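Local coordinates for ECF RNA polymerase sigma factor SigK (Mycobacterium tuberculosis, PDB 4NQW), which probably directs RNA polymerase to specific promoters as an extracytoplasmic function sigma factor that an anti-sigma factor holds inactive until regulated proteolysis releases it, at residues C150-I162 with R189-L201. Numbering follows the deposited sequence.
Sequences CLKALTDTQRQCI and RMRDALRSLRNCL
In sigma domain 4, helix 183-201, whose first half probably forms the recognition helix of the helix-turn-helix, packs against helix 156-167 and is tied by a disulfide to the last turn of helix 141-153. Cys-150 SG and Cys-200 SG lie 2.0 Å apart with a C-S-S-C torsion of -80°; SG stands anti to the carbonyl carbon in Cys-150 but anti to the backbone N in Cys-200 (chi1 -178°), and with the CA atoms of Cys-150 and Cys-200 5.8 Å apart these rotamers let the sulfurs meet. Leu-201 CD2 packs on Cys-150 SG. One turn before Cys-200, Leu-197 fills the angle between the two helices of 150-162: its CD2 lies against Cys-150 O and Leu-154 CD1, while its CD1 meets Ile-162 CD1 tip to tip at 3.4 Å. Leu-154 crosses Leu-197 at about a right angle and sets CD2 3.5 Å from Ala-193 O. The axes of segments 156-162 and 189-201 cross at -99°, 8.6 Å apart, closest in backbone at Gln-158 and Ala-193, where Ala-193 CB comes 3.4 Å from Gln-158 O. The Gln-158 side chain is a knob among Arg-189, Asp-192, Ala-193 and Ser-196; its CG touches Arg-189 CD at 3.8 Å, and a water donates to its OE1 and also hydrogen-bonds Ser-196 OG. Thr-155 N-caps helix 156-167, its OG1 accepting from Gln-158 N. At the far end Cys-161 SG rests on CB and CG of Arg-189, and its CB on Met-190 CG. No direct hydrogen bond joins the two segments, so apolar packing, one water bridge and a covalent link unite them; the disulfide adds a tie that would last only while the two cysteines stay oxidised.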
loop_
_atom_site.group_PDB
_atom_site.type_symbol
_atom_site.label_atom_id
_atom_site.label_comp_id
_atom_site.label_asym_id
_atom_site.label_seq_id
_atom_site.Cartn_x
_atom_site.Cartn_y
_atom_site.Cartn_z
ATOM N N CYS A 150 4.442 -11.271 13.469
ATOM C CA CYS A 150 3.258 -11.707 12.725
ATOM C C CYS A 150 3.615 -12.191 11.320
ATOM O O CYS A 150 3.090 -13.205 10.864
ATOM C CB CYS A 150 2.220 -10.582 12.656
ATOM S SG CYS A 150 1.415 -10.243 14.239
ATOM N N LEU A 151 4.507 -11.467 10.647
ATOM C CA LEU A 151 5.028 -11.897 9.345
ATOM C C LEU A 151 5.782 -13.225 9.445
ATOM O O LEU A 151 5.670 -14.075 8.558
ATOM C CB LEU A 151 5.951 -10.828 8.753
ATOM C CG LEU A 151 5.251 -9.624 8.119
ATOM C CD1 LEU A 151 6.177 -8.418 8.089
ATOM C CD2 LEU A 151 4.763 -9.965 6.719
ATOM N N LYS A 152 6.545 -13.392 10.523
ATOM C CA LYS A 152 7.278 -14.638 10.778
ATOM C C LYS A 152 6.361 -15.792 11.199
ATOM O O LYS A 152 6.719 -16.958 11.036
ATOM C CB LYS A 152 8.354 -14.419 11.848
ATOM C CG LYS A 152 9.567 -13.639 11.359
ATOM C CD LYS A 152 10.382 -13.066 12.512
ATOM C CE LYS A 152 11.073 -14.149 13.328
ATOM N NZ LYS A 152 11.619 -13.608 14.603
ATOM N N ALA A 153 5.189 -15.462 11.742
ATOM C CA ALA A 153 4.210 -16.469 12.168
ATOM C C ALA A 153 3.374 -17.023 11.009
ATOM O O ALA A 153 2.674 -18.022 11.176
ATOM C CB ALA A 153 3.298 -15.893 13.242
ATOM N N LEU A 154 3.436 -16.371 9.847
ATOM C CA LEU A 154 2.787 -16.879 8.636
ATOM C C LEU A 154 3.462 -18.165 8.183
ATOM O O LEU A 154 4.651 -18.373 8.445
ATOM C CB LEU A 154 2.881 -15.863 7.495
ATOM C CG LEU A 154 2.207 -14.496 7.638
ATOM C CD1 LEU A 154 2.750 -13.545 6.581
ATOM C CD2 LEU A 154 0.694 -14.611 7.527
ATOM N N THR A 155 2.711 -19.014 7.485
ATOM C CA THR A 155 3.279 -20.214 6.868
ATOM C C THR A 155 4.207 -19.782 5.738
ATOM O O THR A 155 4.099 -18.660 5.239
ATOM C CB THR A 155 2.202 -21.138 6.269
ATOM O OG1 THR A 155 1.605 -20.503 5.134
ATOM C CG2 THR A 155 1.123 -21.486 7.297
ATOM N N ASP A 156 5.102 -20.676 5.327
ATOM C CA ASP A 156 6.087 -20.360 4.287
ATOM C C ASP A 156 5.425 -19.894 2.987
ATOM O O ASP A 156 5.838 -18.889 2.408
ATOM C CB ASP A 156 7.001 -21.564 4.015
ATOM C CG ASP A 156 7.903 -21.903 5.197
ATOM O OD1 ASP A 156 8.030 -21.077 6.128
ATOM O OD2 ASP A 156 8.493 -23.003 5.190
ATOM N N THR A 157 4.396 -20.615 2.542
ATOM C CA THR A 157 3.650 -20.240 1.335
ATOM C C THR A 157 2.960 -18.883 1.467
ATOM O O THR A 157 2.957 -18.089 0.525
ATOM C CB THR A 157 2.579 -21.290 0.962
ATOM O OG1 THR A 157 2.357 -22.174 2.069
ATOM C CG2 THR A 157 3.021 -22.102 -0.244
ATOM N N GLN A 158 2.377 -18.625 2.633
ATOM C CA GLN A 158 1.662 -17.371 2.872
ATOM C C GLN A 158 2.615 -16.178 2.996
ATOM O O GLN A 158 2.294 -15.080 2.541
ATOM C CB GLN A 158 0.750 -17.502 4.099
ATOM C CG GLN A 158 -0.455 -18.393 3.830
ATOM C CD GLN A 158 -1.127 -18.907 5.089
ATOM O OE1 GLN A 158 -1.140 -18.237 6.117
ATOM N NE2 GLN A 158 -1.702 -20.104 5.007
ATOM N N ARG A 159 3.785 -16.395 3.595
ATOM C CA ARG A 159 4.829 -15.367 3.646
ATOM C C ARG A 159 5.403 -15.108 2.251
ATOM O O ARG A 159 5.684 -13.965 1.892
ATOM C CB ARG A 159 5.955 -15.784 4.596
ATOM C CG ARG A 159 6.982 -14.691 4.858
ATOM C CD ARG A 159 8.261 -15.239 5.472
ATOM N NE ARG A 159 8.019 -15.959 6.725
ATOM C CZ ARG A 159 8.115 -17.279 6.896
ATOM N NH1 ARG A 159 8.461 -18.089 5.896
ATOM N NH2 ARG A 159 7.866 -17.800 8.092
ATOM N N GLN A 160 5.578 -16.178 1.478
ATOM C CA GLN A 160 6.102 -16.095 0.111
ATOM C C GLN A 160 5.192 -15.288 -0.822
ATOM O O GLN A 160 5.682 -14.558 -1.680
ATOM C CB GLN A 160 6.295 -17.508 -0.447
ATOM C CG GLN A 160 7.009 -17.593 -1.788
ATOM C CD GLN A 160 7.083 -19.023 -2.308
ATOM O OE1 GLN A 160 6.094 -19.760 -2.269
ATOM N NE2 GLN A 160 8.254 -19.423 -2.796
ATOM N N CYS A 161 3.877 -15.427 -0.655
ATOM C CA CYS A 161 2.907 -14.678 -1.463
ATOM C C CYS A 161 3.056 -13.173 -1.274
ATOM O O CYS A 161 3.101 -12.420 -2.249
ATOM C CB CYS A 161 1.468 -15.090 -1.129
ATOM S SG CYS A 161 0.905 -16.570 -1.997
ATOM N N ILE A 162 3.129 -12.742 -0.017
ATOM C CA ILE A 162 3.307 -11.326 0.298
ATOM C C ILE A 162 4.689 -10.844 -0.148
ATOM O O ILE A 162 4.825 -9.737 -0.660
ATOM C CB ILE A 162 3.082 -11.043 1.802
ATOM C CG1 ILE A 162 1.626 -11.356 2.171
ATOM C CG2 ILE A 162 3.423 -9.592 2.140
ATOM C CD1 ILE A 162 1.243 -11.046 3.604
ATOM N N ARG A 189 -4.588 -18.000 -1.362
ATOM C CA ARG A 189 -3.424 -17.976 -0.481
ATOM C C ARG A 189 -3.064 -16.556 -0.049
ATOM O O ARG A 189 -2.715 -16.329 1.110
ATOM C CB ARG A 189 -2.224 -18.655 -1.156
ATOM C CG ARG A 189 -1.221 -19.296 -0.205
ATOM C CD ARG A 189 -1.892 -20.199 0.828
ATOM N NE ARG A 189 -1.316 -21.542 0.863
ATOM C CZ ARG A 189 -1.751 -22.579 0.147
ATOM N NH1 ARG A 189 -2.782 -22.461 -0.686
ATOM N NH2 ARG A 189 -1.147 -23.755 0.266
ATOM N N MET A 190 -3.150 -15.607 -0.978
ATOM C CA MET A 190 -2.959 -14.192 -0.653
ATOM C C MET A 190 -3.997 -13.729 0.364
ATOM O O MET A 190 -3.672 -13.008 1.303
ATOM C CB MET A 190 -3.059 -13.328 -1.907
ATOM C CG MET A 190 -1.836 -13.393 -2.799
ATOM S SD MET A 190 -2.016 -12.316 -4.230
ATOM C CE MET A 190 -0.397 -12.498 -4.966
ATOM N N ARG A 191 -5.242 -14.149 0.160
ATOM C CA ARG A 191 -6.327 -13.866 1.097
ATOM C C ARG A 191 -6.049 -14.444 2.478
ATOM O O ARG A 191 -6.253 -13.773 3.486
ATOM C CB ARG A 191 -7.648 -14.432 0.578
ATOM C CG ARG A 191 -8.286 -13.600 -0.515
ATOM C CD ARG A 191 -9.643 -14.155 -0.925
ATOM N NE ARG A 191 -10.609 -14.104 0.174
ATOM C CZ ARG A 191 -11.930 -14.186 0.034
ATOM N NH1 ARG A 191 -12.489 -14.308 -1.167
ATOM N NH2 ARG A 191 -12.705 -14.131 1.113
ATOM N N ASP A 192 -5.593 -15.693 2.515
ATOM C CA ASP A 192 -5.268 -16.358 3.778
ATOM C C ASP A 192 -4.148 -15.635 4.521
ATOM O O ASP A 192 -4.243 -15.409 5.728
ATOM C CB ASP A 192 -4.888 -17.825 3.541
ATOM C CG ASP A 192 -6.074 -18.682 3.110
ATOM O OD1 ASP A 192 -7.178 -18.130 2.896
ATOM O OD2 ASP A 192 -5.902 -19.913 2.981
ATOM N N ALA A 193 -3.098 -15.264 3.791
ATOM C CA ALA A 193 -1.959 -14.550 4.368
ATOM C C ALA A 193 -2.394 -13.237 5.016
ATOM O O ALA A 193 -1.989 -12.929 6.137
ATOM C CB ALA A 193 -0.910 -14.286 3.300
ATOM N N LEU A 194 -3.227 -12.476 4.308
ATOM C CA LEU A 194 -3.731 -11.196 4.822
ATOM C C LEU A 194 -4.721 -11.360 5.980
ATOM O O LEU A 194 -4.802 -10.486 6.844
ATOM C CB LEU A 194 -4.365 -10.362 3.700
ATOM C CG LEU A 194 -3.429 -9.417 2.939
ATOM C CD1 LEU A 194 -3.055 -8.216 3.794
ATOM C CD2 LEU A 194 -2.179 -10.122 2.434
ATOM N N ARG A 195 -5.469 -12.463 5.995
ATOM C CA ARG A 195 -6.392 -12.748 7.099
ATOM C C ARG A 195 -5.616 -13.049 8.376
ATOM O O ARG A 195 -5.930 -12.514 9.441
ATOM C CB ARG A 195 -7.316 -13.922 6.763
ATOM C CG ARG A 195 -8.421 -14.151 7.788
ATOM C CD ARG A 195 -9.273 -15.372 7.467
ATOM N NE ARG A 195 -9.797 -15.326 6.102
ATOM C CZ ARG A 195 -9.335 -16.031 5.070
ATOM N NH1 ARG A 195 -8.328 -16.889 5.214
ATOM N NH2 ARG A 195 -9.895 -15.886 3.871
ATOM N N SER A 196 -4.606 -13.906 8.257
ATOM C CA SER A 196 -3.724 -14.242 9.375
ATOM C C SER A 196 -3.016 -13.008 9.939
ATOM O O SER A 196 -2.852 -12.883 11.153
ATOM C CB SER A 196 -2.684 -15.276 8.933
ATOM O OG SER A 196 -1.862 -15.674 10.014
ATOM N N LEU A 197 -2.599 -12.105 9.053
ATOM C CA LEU A 197 -1.966 -10.853 9.470
ATOM C C LEU A 197 -2.956 -9.942 10.184
ATOM O O LEU A 197 -2.652 -9.410 11.252
ATOM C CB LEU A 197 -1.356 -10.114 8.272
ATOM C CG LEU A 197 -0.027 -10.634 7.724
ATOM C CD1 LEU A 197 0.450 -9.725 6.604
ATOM C CD2 LEU A 197 1.028 -10.731 8.817
ATOM N N ARG A 198 -4.134 -9.764 9.589
ATOM C CA ARG A 198 -5.206 -8.981 10.204
ATOM C C ARG A 198 -5.496 -9.482 11.621
ATOM O O ARG A 198 -5.625 -8.686 12.552
ATOM C CB ARG A 198 -6.479 -9.048 9.349
ATOM C CG ARG A 198 -7.557 -8.049 9.746
ATOM C CD ARG A 198 -8.798 -8.148 8.865
ATOM N NE ARG A 198 -8.488 -8.026 7.436
ATOM C CZ ARG A 198 -8.570 -9.008 6.534
ATOM N NH1 ARG A 198 -8.963 -10.236 6.872
ATOM N NH2 ARG A 198 -8.256 -8.759 5.266
ATOM N N ASN A 199 -5.575 -10.802 11.778
ATOM C CA ASN A 199 -5.854 -11.421 13.075
ATOM C C ASN A 199 -4.704 -11.272 14.075
ATOM O O ASN A 199 -4.930 -10.906 15.229
ATOM C CB ASN A 199 -6.209 -12.905 12.901
ATOM C CG ASN A 199 -7.544 -13.112 12.199
ATOM O OD1 ASN A 199 -8.401 -12.227 12.187
ATOM N ND2 ASN A 199 -7.728 -14.293 11.614
ATOM N N CYS A 200 -3.479 -11.551 13.627
ATOM C CA CYS A 200 -2.291 -11.466 14.488
ATOM C C CYS A 200 -2.040 -10.041 14.975
ATOM O O CYS A 200 -1.654 -9.832 16.125
ATOM C CB CYS A 200 -1.051 -11.979 13.747
ATOM S SG CYS A 200 0.473 -11.984 14.725
ATOM N N LEU A 201 -2.265 -9.069 14.096
ATOM C CA LEU A 201 -2.051 -7.660 14.424
ATOM C C LEU A 201 -3.172 -7.067 15.287
ATOM O O LEU A 201 -3.011 -5.982 15.847
ATOM C CB LEU A 201 -1.872 -6.836 13.142
ATOM C CG LEU A 201 -0.626 -7.142 12.302
ATOM C CD1 LEU A 201 -0.698 -6.438 10.957
ATOM C CD2 LEU A 201 0.653 -6.745 13.023
HETATM O O HOH W 1 -0.680 -18.055 8.709
#